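Local coordinates for penicillin binding protein 2X (Streptococcus thermophilus, PDB 5U47), which binds penicillin and probably acts as a divisome transpeptidase that cross-links the peptides of neighbouring peptidoglycan glycan strands during septal wall synthesis, at residues S492-V497 with N554-A559; I192-K197 with L203-I208; V370-L375 with V396-V401. The protein carries 1 engineered substitution. All coordinates share one frame; numbering follows the deposited sequence.

Contact 1 of 3, residues S492-V497 with N554-A559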
ATOM      1  N   SER A 492      21.438 -21.414  18.207  1.00 39.50           N
ATOM      2  CA  SER A 492      21.426 -20.887  16.835  1.00 39.16           C
ATOM      3  C   SER A 492      20.572 -19.630  16.723  1.00 36.03           C
ATOM      4  O   SER A 492      19.831 -19.310  17.645  1.00 34.68           O
ATOM      5  CB  SER A 492      20.901 -21.953  15.861  1.00 39.55           C
ATOM      6  OG  SER A 492      19.571 -22.308  16.182  1.00 39.90           O
ATOM      7  N   PRO A 493      20.690 -18.898  15.598  1.00 35.10           N
ATOM      8  CA  PRO A 493      19.838 -17.715  15.443  1.00 33.63           C
ATOM      9  C   PRO A 493      18.349 -18.052  15.363  1.00 32.18           C
ATOM     10  O   PRO A 493      17.972 -19.113  14.843  1.00 32.12           O
ATOM     11  CB  PRO A 493      20.290 -17.121  14.107  1.00 33.29           C
ATOM     12  CG  PRO A 493      21.677 -17.634  13.915  1.00 34.75           C
ATOM     13  CD  PRO A 493      21.672 -19.006  14.508  1.00 36.13           C
ATOM     14  N   ILE A 494      17.521 -17.159  15.886  1.00 31.36           N
ATOM     15  CA  ILE A 494      16.073 -17.314  15.782  1.00 30.48           C
ATOM     16  C   ILE A 494      15.668 -17.263  14.314  1.00 29.84           C
ATOM     17  O   ILE A 494      14.915 -18.123  13.838  1.00 29.78           O
ATOM     18  CB  ILE A 494      15.328 -16.207  16.552  1.00 29.85           C
ATOM     19  CG1 ILE A 494      15.545 -16.398  18.059  1.00 31.26           C
ATOM     20  CG2 ILE A 494      13.836 -16.212  16.212  1.00 28.51           C
ATOM     21  CD1 ILE A 494      14.961 -15.282  18.911  1.00 31.50           C
ATOM     22  N   ILE A 495      16.164 -16.252  13.607  1.00 29.38           N
ATOM     23  CA  ILE A 495      15.825 -16.073  12.199  1.00 28.27           C
ATOM     24  C   ILE A 495      16.851 -16.754  11.294  1.00 28.94           C
ATOM     25  O   ILE A 495      18.027 -16.407  11.287  1.00 29.96           O
ATOM     26  CB  ILE A 495      15.614 -14.590  11.852  1.00 28.53           C
ATOM     27  CG1 ILE A 495      14.402 -14.077  12.648  1.00 29.99           C
ATOM     28  CG2 ILE A 495      15.340 -14.430  10.353  1.00 27.76           C
ATOM     29  CD1 ILE A 495      14.091 -12.610  12.472  1.00 31.99           C
ATOM     30  N   GLN A 496      16.367 -17.742  10.545  1.00 28.91           N
ATOM     31  CA  GLN A 496      17.184 -18.500   9.628  1.00 31.07           C
ATOM     32  C   GLN A 496      16.478 -18.595   8.282  1.00 30.52           C
ATOM     33  O   GLN A 496      15.254 -18.714   8.232  1.00 30.35           O
ATOM     34  CB  GLN A 496      17.440 -19.909  10.189  1.00 32.72           C
ATOM     35  CG  GLN A 496      18.238 -19.926  11.488  1.00 34.90           C
ATOM     36  CD  GLN A 496      18.491 -21.323  12.016  1.00 37.20           C
ATOM     37  OE1 GLN A 496      18.581 -22.281  11.249  1.00 40.69           O
ATOM     38  NE2 GLN A 496      18.634 -21.444  13.324  1.00 37.26           N
ATOM     39  N   VAL A 497      17.255 -18.501   7.203  1.00 30.76           N
ATOM     40  CA  VAL A 497      16.745 -18.625   5.834  1.00 31.18           C
ATOM     41  C   VAL A 497      17.750 -19.512   5.093  1.00 32.78           C
ATOM     42  O   VAL A 497      18.811 -19.047   4.656  1.00 31.84           O
ATOM     43  CB  VAL A 497      16.589 -17.246   5.166  1.00 30.30           C
ATOM     44  CG1 VAL A 497      15.969 -17.396   3.786  1.00 30.91           C
ATOM     45  CG2 VAL A 497      15.720 -16.332   6.024  1.00 30.55           C
ATOM     46  N   ASN A 554       7.786 -14.043  23.221  1.00 40.87           N
ATOM     47  CA  ASN A 554       9.119 -14.589  23.222  1.00 41.47           C
ATOM     48  C   ASN A 554       9.668 -14.238  21.840  1.00 37.69           C
ATOM     49  O   ASN A 554       8.966 -14.405  20.849  1.00 35.51           O
ATOM     50  CB  ASN A 554       9.055 -16.105  23.428  1.00 44.37           C
ATOM     51  CG  ASN A 554      10.420 -16.746  23.525  1.00 46.22           C
ATOM     52  OD1 ASN A 554      11.343 -16.415  22.773  1.00 45.47           O
ATOM     53  ND2 ASN A 554      10.544 -17.698  24.431  1.00 49.18           N
ATOM     54  N   ASN A 555      10.900 -13.754  21.761  1.00 36.57           N
ATOM     55  CA  ASN A 555      11.477 -13.411  20.453  1.00 36.39           C
ATOM     56  C   ASN A 555      11.465 -14.569  19.459  1.00 33.83           C
ATOM     57  O   ASN A 555      11.405 -14.344  18.260  1.00 30.94           O
ATOM     58  CB  ASN A 555      12.876 -12.805  20.590  1.00 38.39           C
ATOM     59  CG  ASN A 555      12.839 -11.345  21.017  1.00 39.55           C
ATOM     60  OD1 ASN A 555      11.851 -10.644  20.793  1.00 40.24           O
ATOM     61  ND2 ASN A 555      13.927 -10.872  21.604  1.00 41.37           N
ATOM     62  N   ASN A 556      11.487 -15.798  19.969  1.00 34.58           N
ATOM     63  CA  ASN A 556      11.428 -16.993  19.140  1.00 35.06           C
ATOM     64  C   ASN A 556      10.179 -17.038  18.268  1.00 32.47           C
ATOM     65  O   ASN A 556      10.169 -17.731  17.241  1.00 31.46           O
ATOM     66  CB  ASN A 556      11.461 -18.257  20.014  1.00 40.05           C
ATOM     67  CG  ASN A 556      12.772 -18.414  20.775  1.00 44.17           C
ATOM     68  OD1 ASN A 556      13.776 -17.802  20.426  1.00 48.23           O
ATOM     69  ND2 ASN A 556      12.761 -19.234  21.827  1.00 47.22           N
ATOM     70  N   PHE A 557       9.126 -16.319  18.665  1.00 31.22           N
ATOM     71  CA  PHE A 557       7.903 -16.318  17.866  1.00 30.99           C
ATOM     72  C   PHE A 557       8.098 -15.715  16.489  1.00 29.52           C
ATOM     73  O   PHE A 557       7.342 -16.047  15.582  1.00 28.98           O
ATOM     74  CB  PHE A 557       6.724 -15.609  18.545  1.00 32.23           C
ATOM     75  CG  PHE A 557       6.235 -16.272  19.814  1.00 33.92           C
ATOM     76  CD1 PHE A 557       6.312 -17.643  19.999  1.00 35.62           C
ATOM     77  CD2 PHE A 557       5.590 -15.512  20.781  1.00 34.88           C
ATOM     78  CE1 PHE A 557       5.833 -18.232  21.160  1.00 38.12           C
ATOM     79  CE2 PHE A 557       5.095 -16.102  21.942  1.00 36.41           C
ATOM     80  CZ  PHE A 557       5.219 -17.462  22.131  1.00 37.73           C
ATOM     81  N   PHE A 558       9.093 -14.842  16.322  1.00 28.13           N
ATOM     82  CA  PHE A 558       9.336 -14.263  15.000  1.00 27.35           C
ATOM     83  C   PHE A 558       9.698 -15.319  13.961  1.00 27.22           C
ATOM     84  O   PHE A 558       9.460 -15.118  12.769  1.00 26.71           O
ATOM     85  CB  PHE A 558      10.420 -13.182  15.025  1.00 26.49           C
ATOM     86  CG  PHE A 558       9.987 -11.884  15.632  1.00 26.55           C
ATOM     87  CD1 PHE A 558       8.830 -11.249  15.203  1.00 26.28           C
ATOM     88  CD2 PHE A 558      10.783 -11.248  16.574  1.00 27.95           C
ATOM     89  CE1 PHE A 558       8.440 -10.032  15.743  1.00 27.04           C
ATOM     90  CE2 PHE A 558      10.413 -10.015  17.107  1.00 28.21           C
ATOM     91  CZ  PHE A 558       9.239  -9.406  16.694  1.00 26.94           C
ATOM     92  N   ALA A 559      10.260 -16.439  14.412  1.00 28.93           N
ATOM     93  CA  ALA A 559      10.631 -17.522  13.502  1.00 28.73           C
ATOM     94  C   ALA A 559       9.405 -18.108  12.811  1.00 29.32           C
ATOM     95  O   ALA A 559       9.508 -18.642  11.719  1.00 29.07           O
ATOM     96  CB  ALA A 559      11.376 -18.602  14.231  1.00 31.23           C
TER
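Ile494, where the chain leaves strand 492-493, carries nearly all of this contact by pushing its branched side chain against the turn that leads into helix 558-572. Its CG1 branch stands beside the backbone N (chi1 -69°) and runs out extended, so that CD1 lies against Asn555, 3.6 Å from Asn555 CB. The same methyl also comes within 3.2 Å of Asn556 OD1, where the two side chains cross at about a right angle, a snug fit that leaves the amide at the border of the apolar patch. The other branch, CG2, lies between the turn and Ala559. It sits 3.7 Å from Asn555 O and 4.0 Å from Ala559 CB. A beta-branched residue suits this place because it offers methyls in two directions, whereas the small Ala559 lets the loop backbone come close: Ile494 O is 3.6 Å from Ala559 CB. That carbonyl accepts a hydrogen bond from Asn563, one turn further along the helix.

Ile495 turns into the interior, packing on Val562 of the helix and Val530 of strand 526-534. Gln496 reaches back along its own loop with an extended side chain, and its NE2 donates a nearly straight bond of 2.9 Å to Pro493 O, in the plane of that carbonyl, which pins the bend carrying Ile494.

Facing this bend, Asn554 OD1 accepts from Asn556 N at 2.9 Å. This is an Asx turn, a role suited to the short asparagine side chain, and it shapes the approach to the helix. The whole is characteristic of the penicillin-binding transpeptidase fold, in which the last long helix of the transpeptidase domain, 558-572, packs against the five-stranded antiparallel sheet and the loop before strand 503-510 lies along it.

Contact 2 of 3, residues I192-K197 with L203-I208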
ATOM      1  N   ILE A 192     -31.581   4.919 -22.564  1.00 39.59           N
ATOM      2  CA  ILE A 192     -32.939   5.387 -22.427  1.00 41.42           C
ATOM      3  C   ILE A 192     -33.740   4.182 -21.959  1.00 41.04           C
ATOM      4  O   ILE A 192     -33.855   3.188 -22.671  1.00 40.96           O
ATOM      5  CB  ILE A 192     -33.523   5.909 -23.761  1.00 41.98           C
ATOM      6  CG1 ILE A 192     -32.673   7.063 -24.287  1.00 43.02           C
ATOM      7  CG2 ILE A 192     -34.967   6.346 -23.571  1.00 44.00           C
ATOM      8  CD1 ILE A 192     -33.081   7.555 -25.660  1.00 44.05           C
ATOM      9  N   TYR A 193     -34.251   4.259 -20.746  1.00 42.52           N
ATOM     10  CA  TYR A 193     -35.120   3.208 -20.231  1.00 44.72           C
ATOM     11  C   TYR A 193     -36.514   3.626 -20.547  1.00 45.93           C
ATOM     12  O   TYR A 193     -36.788   4.806 -20.627  1.00 47.18           O
ATOM     13  CB  TYR A 193     -35.020   3.104 -18.713  1.00 45.04           C
ATOM     14  CG  TYR A 193     -33.812   2.406 -18.185  1.00 43.23           C
ATOM     15  CD1 TYR A 193     -32.542   2.955 -18.319  1.00 43.07           C
ATOM     16  CD2 TYR A 193     -33.937   1.199 -17.496  1.00 43.86           C
ATOM     17  CE1 TYR A 193     -31.423   2.305 -17.808  1.00 41.33           C
ATOM     18  CE2 TYR A 193     -32.832   0.561 -16.965  1.00 42.21           C
ATOM     19  CZ  TYR A 193     -31.578   1.110 -17.135  1.00 41.49           C
ATOM     20  OH  TYR A 193     -30.487   0.457 -16.624  1.00 41.61           O
ATOM     21  N   GLU A 194     -37.397   2.656 -20.733  1.00 48.65           N
ATOM     22  CA  GLU A 194     -38.808   2.951 -20.903  1.00 51.25           C
ATOM     23  C   GLU A 194     -39.349   3.264 -19.505  1.00 52.69           C
ATOM     24  O   GLU A 194     -38.809   2.777 -18.502  1.00 49.54           O
ATOM     25  CB  GLU A 194     -39.533   1.763 -21.531  1.00 53.22           C
ATOM     26  CG  GLU A 194     -39.062   1.443 -22.943  1.00 54.25           C
ATOM     27  CD  GLU A 194     -39.690   0.187 -23.520  1.00 57.27           C
ATOM     28  OE1 GLU A 194     -40.066   0.203 -24.712  1.00 64.19           O
ATOM     29  OE2 GLU A 194     -39.831  -0.810 -22.791  1.00 57.65           O
ATOM     30  N   LYS A 195     -40.377   4.114 -19.444  1.00 55.48           N
ATOM     31  CA  LYS A 195     -41.007   4.513 -18.186  1.00 58.51           C
ATOM     32  C   LYS A 195     -42.509   4.273 -18.247  1.00 61.65           C
ATOM     33  O   LYS A 195     -43.098   4.276 -19.328  1.00 59.19           O
ATOM     34  CB  LYS A 195     -40.767   6.008 -17.867  1.00 60.37           C
ATOM     35  CG  LYS A 195     -39.329   6.409 -17.526  1.00 62.29           C
ATOM     36  CD  LYS A 195     -38.490   6.786 -18.743  1.00 62.83           C
ATOM     37  CE  LYS A 195     -36.988   6.773 -18.431  1.00 61.17           C
ATOM     38  NZ  LYS A 195     -36.571   7.634 -17.289  1.00 61.52           N
ATOM     39  N   ASP A 196     -43.121   4.043 -17.085  1.00 64.97           N
ATOM     40  CA  ASP A 196     -44.587   3.937 -17.013  1.00 71.69           C
ATOM     41  C   ASP A 196     -45.139   5.374 -17.075  1.00 75.99           C
ATOM     42  O   ASP A 196     -44.353   6.325 -17.134  1.00 75.52           O
ATOM     43  CB  ASP A 196     -45.052   3.177 -15.753  1.00 73.28           C
ATOM     44  CG  ASP A 196     -44.537   3.784 -14.450  1.00 75.33           C
ATOM     45  OD1 ASP A 196     -43.892   4.852 -14.476  1.00 78.50           O
ATOM     46  OD2 ASP A 196     -44.770   3.171 -13.389  1.00 76.26           O
ATOM     47  N   LYS A 197     -46.460   5.548 -17.075  1.00 81.67           N
ATOM     48  CA  LYS A 197     -47.025   6.913 -17.112  1.00 87.02           C
ATOM     49  C   LYS A 197     -46.640   7.762 -15.874  1.00 90.42           C
ATOM     50  O   LYS A 197     -46.603   8.993 -15.954  1.00 93.92           O
ATOM     51  CB  LYS A 197     -48.550   6.886 -17.329  1.00 90.94           C
ATOM     52  CG  LYS A 197     -48.992   6.848 -18.798  1.00 92.44           C
ATOM     53  CD  LYS A 197     -48.335   5.754 -19.640  1.00 92.92           C
ATOM     54  CE  LYS A 197     -48.703   4.335 -19.206  1.00 93.94           C
ATOM     55  NZ  LYS A 197     -47.961   3.311 -20.003  1.00 92.26           N
ATOM     56  N   LEU A 203     -37.444  -1.649 -15.624  1.00 47.20           N
ATOM     57  CA  LEU A 203     -36.145  -2.312 -15.706  1.00 45.40           C
ATOM     58  C   LEU A 203     -36.072  -3.389 -16.796  1.00 44.50           C
ATOM     59  O   LEU A 203     -37.077  -4.030 -17.140  1.00 42.92           O
ATOM     60  CB  LEU A 203     -35.757  -2.873 -14.336  1.00 46.62           C
ATOM     61  CG  LEU A 203     -35.602  -1.816 -13.228  1.00 47.55           C
ATOM     62  CD1 LEU A 203     -35.445  -2.472 -11.865  1.00 48.42           C
ATOM     63  CD2 LEU A 203     -34.439  -0.868 -13.505  1.00 47.93           C
ATOM     64  N   GLY A 204     -34.868  -3.539 -17.357  1.00 42.12           N
ATOM     65  CA  GLY A 204     -34.594  -4.518 -18.408  1.00 42.66           C
ATOM     66  C   GLY A 204     -34.972  -4.120 -19.827  1.00 45.10           C
ATOM     67  O   GLY A 204     -34.694  -4.866 -20.764  1.00 45.63           O
ATOM     68  N   THR A 205     -35.553  -2.931 -19.987  1.00 45.95           N
ATOM     69  CA  THR A 205     -36.033  -2.437 -21.285  1.00 48.81           C
ATOM     70  C   THR A 205     -35.078  -1.527 -22.058  1.00 49.62           C
ATOM     71  O   THR A 205     -35.377  -1.157 -23.192  1.00 50.02           O
ATOM     72  CB  THR A 205     -37.327  -1.615 -21.075  1.00 49.90           C
ATOM     73  OG1 THR A 205     -37.064  -0.521 -20.171  1.00 51.21           O
ATOM     74  CG2 THR A 205     -38.420  -2.489 -20.528  1.00 50.41           C
ATOM     75  N   GLU A 206     -33.980  -1.139 -21.409  1.00 51.12           N
ATOM     76  CA  GLU A 206     -32.938  -0.238 -21.961  1.00 53.21           C
ATOM     77  C   GLU A 206     -32.555  -0.355 -23.405  1.00 51.51           C
ATOM     78  O   GLU A 206     -32.482  -1.449 -23.964  1.00 50.58           O
ATOM     79  CB  GLU A 206     -31.563  -0.435 -21.264  1.00 53.60           C
ATOM     80  CG  GLU A 206     -31.567  -0.426 -19.777  1.00 57.09           C
ATOM     81  CD  GLU A 206     -32.025  -1.744 -19.200  1.00 59.49           C
ATOM     82  OE1 GLU A 206     -31.197  -2.667 -19.086  1.00 65.54           O
ATOM     83  OE2 GLU A 206     -33.215  -1.832 -18.842  1.00 57.97           O
ATOM     84  N   THR A 207     -32.232   0.806 -23.963  1.00 50.06           N
ATOM     85  CA  THR A 207     -31.645   0.921 -25.269  1.00 48.44           C
ATOM     86  C   THR A 207     -30.414   1.767 -24.976  1.00 44.98           C
ATOM     87  O   THR A 207     -30.537   2.920 -24.587  1.00 42.98           O
ATOM     88  CB  THR A 207     -32.544   1.655 -26.282  1.00 51.44           C
ATOM     89  OG1 THR A 207     -33.714   0.878 -26.545  1.00 53.91           O
ATOM     90  CG2 THR A 207     -31.789   1.888 -27.594  1.00 51.03           C
ATOM     91  N   ILE A 208     -29.236   1.171 -25.111  1.00 43.16           N
ATOM     92  CA  ILE A 208     -27.984   1.881 -24.884  1.00 43.52           C
ATOM     93  C   ILE A 208     -27.808   2.903 -26.000  1.00 41.58           C
ATOM     94  O   ILE A 208     -28.002   2.586 -27.172  1.00 41.08           O
ATOM     95  CB  ILE A 208     -26.792   0.907 -24.802  1.00 44.87           C
ATOM     96  CG1 ILE A 208     -26.941   0.053 -23.526  1.00 46.67           C
ATOM     97  CG2 ILE A 208     -25.471   1.667 -24.808  1.00 45.81           C
ATOM     98  CD1 ILE A 208     -25.935  -1.072 -23.372  1.00 47.80           C
TER
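Thr205 has its OG1 placed between its own backbone N and carbonyl carbon (chi1 58°), which turns the hydroxyl toward Glu194, while Glu206 bends at chi2 (79°) and folds alongside the Tyr193 ring. The first torsion gives a clear bond: Glu194 N donates to Thr205 OG1 at 3.2 Å. The hydroxyl is also hydrogen-bonded to Leu202 O, so threonine, with a polar and a methyl branch on one carbon, can tie the loop to itself and still pack. Its CG2 lies 3.2 Å from Glu194 OE2, at the end of an extended chain whose carboxylate bonds to Tyr60 OH.

Over one face of the Tyr193 ring lies Glu206 CG in a CH-pi arrangement, with ring and carboxylate planes 23° apart; the modelled spacing is too short for carbon atoms, so its closeness is doubtful. Leu203 CD2 adds an apolar touch 4.1 Å from Tyr193 CE2. The phenol OH reaches Glu137, whose carboxylate also comes close to that of Glu206, a pairing that may favour a proton on one of them.

Ile192 and Thr207 form an antiparallel hydrogen-bonded pair, with Ile192 N to Thr207 O at 3.0 Å and Thr207 N to Ile192 O at 3.2 Å. They close a beta hairpin with a long connecting loop, in which strand 189-192 runs between 26-28 and 207-210, while Leu203 and Thr205 rest on strand 42-55.

Contact 3 of 3, residues V370-L375 with V396-V401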
ATOM      1  N   VAL A 370      23.143  16.955  13.922  1.00 40.84           N
ATOM      2  CA  VAL A 370      23.509  15.939  12.935  1.00 40.20           C
ATOM      3  C   VAL A 370      22.462  14.813  12.890  1.00 39.12           C
ATOM      4  O   VAL A 370      21.933  14.495  11.821  1.00 37.67           O
ATOM      5  CB  VAL A 370      24.926  15.375  13.209  1.00 40.72           C
ATOM      6  CG1 VAL A 370      25.207  14.154  12.336  1.00 40.48           C
ATOM      7  CG2 VAL A 370      25.989  16.455  12.960  1.00 42.82           C
ATOM      8  N   TRP A 371      22.152  14.224  14.042  1.00 37.30           N
ATOM      9  CA  TRP A 371      21.148  13.159  14.088  1.00 36.14           C
ATOM     10  C   TRP A 371      19.800  13.621  13.519  1.00 36.26           C
ATOM     11  O   TRP A 371      19.175  12.903  12.720  1.00 34.92           O
ATOM     12  CB  TRP A 371      20.990  12.600  15.510  1.00 35.74           C
ATOM     13  CG  TRP A 371      19.884  11.561  15.673  1.00 34.48           C
ATOM     14  CD1 TRP A 371      18.879  11.574  16.598  1.00 35.20           C
ATOM     15  CD2 TRP A 371      19.659  10.393  14.859  1.00 33.17           C
ATOM     16  NE1 TRP A 371      18.047  10.479  16.420  1.00 34.35           N
ATOM     17  CE2 TRP A 371      18.508   9.743  15.362  1.00 32.67           C
ATOM     18  CE3 TRP A 371      20.318   9.836  13.753  1.00 32.94           C
ATOM     19  CZ2 TRP A 371      18.008   8.565  14.799  1.00 31.27           C
ATOM     20  CZ3 TRP A 371      19.817   8.677  13.191  1.00 32.17           C
ATOM     21  CH2 TRP A 371      18.677   8.048  13.716  1.00 31.32           C
ATOM     22  N   SER A 372      19.359  14.807  13.907  1.00 36.91           N
ATOM     23  CA  SER A 372      18.083  15.326  13.440  1.00 38.49           C
ATOM     24  C   SER A 372      18.071  15.495  11.890  1.00 38.39           C
ATOM     25  O   SER A 372      17.033  15.272  11.221  1.00 35.50           O
ATOM     26  CB  SER A 372      17.752  16.635  14.160  1.00 41.24           C
ATOM     27  OG  SER A 372      16.560  17.212  13.641  1.00 43.90           O
ATOM     28  N   ASN A 373      19.230  15.848  11.339  1.00 38.58           N
ATOM     29  CA  ASN A 373      19.383  15.986   9.902  1.00 39.11           C
ATOM     30  C   ASN A 373      19.347  14.604   9.221  1.00 36.84           C
ATOM     31  O   ASN A 373      18.836  14.485   8.109  1.00 35.84           O
ATOM     32  CB  ASN A 373      20.685  16.701   9.561  1.00 40.13           C
ATOM     33  CG  ASN A 373      20.767  17.080   8.104  1.00 39.87           C
ATOM     34  OD1 ASN A 373      21.638  16.597   7.380  1.00 39.06           O
ATOM     35  ND2 ASN A 373      19.824  17.912   7.648  1.00 39.73           N
ATOM     36  N   TYR A 374      19.907  13.575   9.869  1.00 36.43           N
ATOM     37  CA  TYR A 374      19.830  12.204   9.314  1.00 35.79           C
ATOM     38  C   TYR A 374      18.391  11.730   9.246  1.00 34.14           C
ATOM     39  O   TYR A 374      17.999  11.103   8.261  1.00 33.81           O
ATOM     40  CB  TYR A 374      20.711  11.180  10.053  1.00 34.97           C
ATOM     41  CG  TYR A 374      22.145  11.156   9.566  1.00 35.41           C
ATOM     42  CD1 TYR A 374      22.466  10.585   8.337  1.00 35.04           C
ATOM     43  CD2 TYR A 374      23.192  11.695  10.330  1.00 37.53           C
ATOM     44  CE1 TYR A 374      23.769  10.562   7.868  1.00 34.60           C
ATOM     45  CE2 TYR A 374      24.502  11.670   9.869  1.00 35.96           C
ATOM     46  CZ  TYR A 374      24.782  11.102   8.637  1.00 37.28           C
ATOM     47  OH  TYR A 374      26.075  11.068   8.153  1.00 36.86           O
ATOM     48  N   LEU A 375      17.599  12.043  10.272  1.00 33.40           N
ATOM     49  CA  LEU A 375      16.185  11.672  10.276  1.00 32.93           C
ATOM     50  C   LEU A 375      15.452  12.399   9.145  1.00 34.37           C
ATOM     51  O   LEU A 375      14.496  11.879   8.567  1.00 29.87           O
ATOM     52  CB  LEU A 375      15.537  11.996  11.611  1.00 33.41           C
ATOM     53  CG  LEU A 375      15.929  11.123  12.803  1.00 34.16           C
ATOM     54  CD1 LEU A 375      15.460  11.760  14.097  1.00 34.57           C
ATOM     55  CD2 LEU A 375      15.353   9.719  12.663  1.00 34.10           C
ATOM     56  N   VAL A 396       7.612  14.218  14.097  1.00 33.79           N
ATOM     57  CA  VAL A 396       9.010  14.328  14.491  1.00 33.59           C
ATOM     58  C   VAL A 396       9.156  15.569  15.368  1.00 34.55           C
ATOM     59  O   VAL A 396       8.729  16.643  14.998  1.00 32.97           O
ATOM     60  CB  VAL A 396       9.935  14.399  13.280  1.00 34.62           C
ATOM     61  CG1 VAL A 396      11.384  14.556  13.727  1.00 35.36           C
ATOM     62  CG2 VAL A 396       9.756  13.154  12.422  1.00 35.32           C
ATOM     63  N   SER A 397       9.744  15.391  16.542  1.00 34.26           N
ATOM     64  CA  SER A 397       9.885  16.465  17.504  1.00 36.80           C
ATOM     65  C   SER A 397      11.243  17.112  17.415  1.00 37.98           C
ATOM     66  O   SER A 397      12.232  16.460  17.089  1.00 38.87           O
ATOM     67  CB  SER A 397       9.704  15.917  18.919  1.00 36.25           C
ATOM     68  OG  SER A 397       9.965  16.912  19.875  1.00 36.44           O
ATOM     69  N   GLN A 398      11.291  18.398  17.701  1.00 39.53           N
ATOM     70  CA  GLN A 398      12.583  19.088  17.742  1.00 41.91           C
ATOM     71  C   GLN A 398      13.010  19.374  19.193  1.00 41.49           C
ATOM     72  O   GLN A 398      13.922  20.150  19.417  1.00 42.49           O
ATOM     73  CB  GLN A 398      12.587  20.332  16.843  1.00 43.80           C
ATOM     74  CG  GLN A 398      12.311  20.033  15.350  1.00 45.03           C
ATOM     75  CD  GLN A 398      13.265  19.001  14.727  1.00 47.11           C
ATOM     76  OE1 GLN A 398      14.446  18.925  15.086  1.00 51.82           O
ATOM     77  NE2 GLN A 398      12.753  18.212  13.772  1.00 44.46           N
ATOM     78  N   ASN A 399      12.353  18.728  20.171  1.00 39.11           N
ATOM     79  CA  ASN A 399      12.725  18.858  21.580  1.00 39.71           C
ATOM     80  C   ASN A 399      13.963  17.983  21.831  1.00 38.09           C
ATOM     81  O   ASN A 399      13.998  16.834  21.390  1.00 34.89           O
ATOM     82  CB  ASN A 399      11.576  18.395  22.470  1.00 40.15           C
ATOM     83  CG  ASN A 399      11.883  18.541  23.935  1.00 42.70           C
ATOM     84  OD1 ASN A 399      12.256  17.574  24.605  1.00 44.74           O
ATOM     85  ND2 ASN A 399      11.756  19.749  24.442  1.00 43.77           N
ATOM     86  N   SER A 400      14.953  18.515  22.555  1.00 38.92           N
ATOM     87  CA  SER A 400      16.233  17.812  22.783  1.00 39.31           C
ATOM     88  C   SER A 400      16.063  16.412  23.377  1.00 38.49           C
ATOM     89  O   SER A 400      16.763  15.488  22.985  1.00 36.58           O
ATOM     90  CB  SER A 400      17.186  18.642  23.652  1.00 41.43           C
ATOM     91  OG  SER A 400      16.701  18.752  24.985  1.00 45.17           O
ATOM     92  N   VAL A 401      15.128  16.270  24.306  1.00 38.83           N
ATOM     93  CA  VAL A 401      14.853  14.974  24.923  1.00 39.24           C
ATOM     94  C   VAL A 401      14.322  13.968  23.889  1.00 36.59           C
ATOM     95  O   VAL A 401      14.798  12.830  23.851  1.00 35.85           O
ATOM     96  CB  VAL A 401      13.867  15.098  26.108  1.00 39.94           C
ATOM     97  CG1 VAL A 401      13.612  13.721  26.726  1.00 39.83           C
ATOM     98  CG2 VAL A 401      14.410  16.068  27.143  1.00 42.11           C
TER
HETATM   99  O   HOH W   1      14.451  15.897  12.167  1.00 39.89           O
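Ser372 and Gln398 meet across a small, water-bridged surface contact between helix 368-377 of the transpeptidase domain and the turn that starts helix 400-405. Ser372 gives up the largest share of surface. Its OG is anti to the backbone N (chi1 175°), which aims it across at Gln398, and OG lies 3.1 Å from Gln398 OE1. A hydrogen bond from the serine is possible here but not settled, since its single proton has another acceptor within reach. Gln398, bent at chi2, is long enough to span the gap and brings an amide that can accept with one atom and donate with the other.

Val396 and Leu375 lose less surface. Their side chains point toward the opposite segment without close contact, and both touch Phe380, which thus links the two segments.

The turn that carries Gln398 is fixed by its neighbours. Ser397 OG accepts from Asn399 N at 3.0 Å in an ST turn, and Asn399 caps the helix through a weak bond to Val401 N. Between the segments, one water donates to Ser372 O at 2.8 Å, pairs with Ser372 OG, and accepts from Gln398 NE2 at 3.3 Å.

Contact 1 is the most buried of the three, though only partly, and rests on van der Waals packing of isoleucine methyls against asparagines, backbone and an alanine. Contacts 2 and 3 lie at the surface and depend more on polar groups, backbone pairing and a threonine hydroxyl in contact 2, serine, glutamine and water in contact 3. Contacts 1 and 3 share the transpeptidase range yet hold different elements, the loop and helix packed on the five-stranded sheet and a separate helical part, with centres about 32 Å apart. Contact 2 belongs to the dimerisation-domain range, across the chain's centre from both, about 65 Å from either centre, and is the one built on paired strands.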